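Local atomic coordinates of glycine betaine/carnitine/choline ABC transporter (PDB entry 3O66), a protein that probably binds glycine betaine, carnitine, choline or related compounds as the substrate-binding component of an ABC transporter. Residues A[224-229]-A[239-244]. Numbering follows the deposited sequence.
Sequences AVATNE and TTINKL
Ile-241 lays its two branches against the methyl groups of Ala-224 and Ala-226, one branch to each alanine. Its CG2 methyl meets Ala-224 CB at 3.6 Å, while CD1, at the end of the longer branch, comes within 4.1 Å of Ala-226 CB. With chi1 at -63°, CG2 stands anti to the backbone N and CG1 anti to the carbonyl carbon, which spreads the two branches apart, one toward each alanine. The extended second torsion (chi2 158°) then carries CD1 onward to the second alanine. Because side chains alternate along a strand, Ala-224 and Ala-226 both point toward the helix, whereas Val-225 between them points away, packing on Gln-104 and Phe-106 of strand 104-106 and on Arg-69 of strand 65-70. Strand 222-227 runs antiparallel to both these neighbours within a mixed five-stranded sheet, and helix 236-242 packs on one face of it, the alpha/beta layering of a periplasmic-binding-protein-type lobe. At both helix-facing positions the short methyl of alanine probably allows a close approach; at the nearer one the CA atoms of Ala-224 and Ile-241 are 7.4 Å apart. The branched isoleucine is long enough to span both. All three residues are buried. On the helix, Thr-240 instead packs on Leu-31 and Ile-32 of helix 19-35 and hydrogen-bonds Asp-35, whose carboxylate also forms a salt bridge with Lys-243.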
loop_
_atom_site.group_PDB
_atom_site.type_symbol
_atom_site.label_atom_id
_atom_site.label_comp_id
_atom_site.label_asym_id
_atom_site.label_seq_id
_atom_site.Cartn_x
_atom_site.Cartn_y
_atom_site.Cartn_z
ATOM N N ALA A 224 -0.212 -4.831 8.888
ATOM C CA ALA A 224 -1.322 -5.585 9.442
ATOM C C ALA A 224 -1.923 -4.811 10.627
ATOM O O ALA A 224 -1.221 -4.043 11.246
ATOM C CB ALA A 224 -0.806 -6.909 9.944
ATOM N N VAL A 225 -3.215 -5.026 10.904
ATOM C CA VAL A 225 -3.878 -4.639 12.172
ATOM C C VAL A 225 -4.535 -5.884 12.766
ATOM O O VAL A 225 -5.087 -6.706 12.042
ATOM C CB VAL A 225 -4.916 -3.520 11.934
ATOM C CG1 VAL A 225 -5.739 -3.172 13.258
ATOM C CG2 VAL A 225 -4.217 -2.275 11.361
ATOM N N ALA A 226 -4.461 -6.028 14.086
ATOM C CA ALA A 226 -5.156 -7.095 14.786
ATOM C C ALA A 226 -5.790 -6.460 16.033
ATOM O O ALA A 226 -5.228 -5.514 16.618
ATOM C CB ALA A 226 -4.201 -8.215 15.169
ATOM N N THR A 227 -6.957 -6.953 16.440
ATOM C CA THR A 227 -7.517 -6.504 17.738
ATOM C C THR A 227 -6.688 -7.070 18.871
ATOM O O THR A 227 -6.125 -8.191 18.778
ATOM C CB THR A 227 -8.970 -6.938 17.926
ATOM O OG1 THR A 227 -9.026 -8.371 17.987
ATOM C CG2 THR A 227 -9.829 -6.403 16.781
ATOM N N ASN A 228 -6.569 -6.303 19.941
ATOM C CA ASN A 228 -5.834 -6.794 21.101
ATOM C C ASN A 228 -6.595 -7.895 21.861
ATOM O O ASN A 228 -5.975 -8.744 22.530
ATOM C CB ASN A 228 -5.361 -5.621 21.991
ATOM C CG ASN A 228 -4.294 -4.791 21.287
ATOM O OD1 ASN A 228 -3.597 -5.304 20.407
ATOM N ND2 ASN A 228 -4.176 -3.517 21.640
ATOM N N GLU A 229 -7.918 -7.926 21.698
ATOM C CA GLU A 229 -8.720 -9.046 22.218
ATOM C C GLU A 229 -8.186 -10.366 21.626
ATOM O O GLU A 229 -7.968 -11.324 22.361
ATOM C CB GLU A 229 -10.218 -8.873 21.919
ATOM C CG GLU A 229 -11.086 -10.051 22.417
ATOM C CD GLU A 229 -12.577 -9.933 22.047
ATOM O OE1 GLU A 229 -12.918 -9.174 21.112
ATOM O OE2 GLU A 229 -13.413 -10.625 22.687
ATOM N N THR A 239 3.608 -12.748 17.462
ATOM C CA THR A 239 4.903 -13.221 16.957
ATOM C C THR A 239 4.792 -13.632 15.492
ATOM O O THR A 239 5.652 -13.274 14.671
ATOM C CB THR A 239 5.390 -14.413 17.782
ATOM O OG1 THR A 239 5.560 -13.994 19.138
ATOM C CG2 THR A 239 6.705 -14.938 17.260
ATOM N N THR A 240 3.735 -14.382 15.176
ATOM C CA THR A 240 3.449 -14.763 13.779
ATOM C C THR A 240 3.346 -13.559 12.840
ATOM O O THR A 240 4.080 -13.455 11.833
ATOM C CB THR A 240 2.204 -15.668 13.702
ATOM O OG1 THR A 240 2.495 -16.908 14.376
ATOM C CG2 THR A 240 1.858 -15.974 12.268
ATOM N N ILE A 241 2.449 -12.628 13.155
ATOM C CA ILE A 241 2.265 -11.451 12.305
ATOM C C ILE A 241 3.579 -10.669 12.164
ATOM O O ILE A 241 3.945 -10.281 11.054
ATOM C CB ILE A 241 1.104 -10.579 12.804
ATOM C CG1 ILE A 241 -0.231 -11.370 12.723
ATOM C CG2 ILE A 241 1.045 -9.233 12.023
ATOM C CD1 ILE A 241 -1.369 -10.838 13.658
ATOM N N ASN A 242 4.298 -10.470 13.266
ATOM C CA ASN A 242 5.591 -9.775 13.221
ATOM C C ASN A 242 6.650 -10.442 12.355
ATOM O O ASN A 242 7.619 -9.801 11.994
ATOM C CB ASN A 242 6.135 -9.522 14.628
ATOM C CG ASN A 242 5.599 -8.218 15.239
ATOM O OD1 ASN A 242 5.220 -8.191 16.415
ATOM N ND2 ASN A 242 5.567 -7.136 14.444
ATOM N N LYS A 243 6.467 -11.708 11.995
ATOM C CA LYS A 243 7.413 -12.351 11.093
ATOM C C LYS A 243 7.449 -11.624 9.746
ATOM O O LYS A 243 8.455 -11.663 9.062
ATOM C CB LYS A 243 7.013 -13.796 10.828
ATOM C CG LYS A 243 7.422 -14.832 11.838
ATOM C CD LYS A 243 6.840 -16.166 11.284
ATOM C CE LYS A 243 7.693 -17.327 11.638
ATOM N NZ LYS A 243 7.264 -18.572 10.968
ATOM N N LEU A 244 6.337 -10.974 9.365
ATOM C CA LEU A 244 6.268 -10.302 8.069
ATOM C C LEU A 244 6.758 -8.856 8.104
ATOM O O LEU A 244 6.860 -8.234 7.059
ATOM C CB LEU A 244 4.838 -10.372 7.497
ATOM C CG LEU A 244 4.344 -11.813 7.153
ATOM C CD1 LEU A 244 2.946 -11.781 6.546
ATOM C CD2 LEU A 244 5.272 -12.492 6.193
#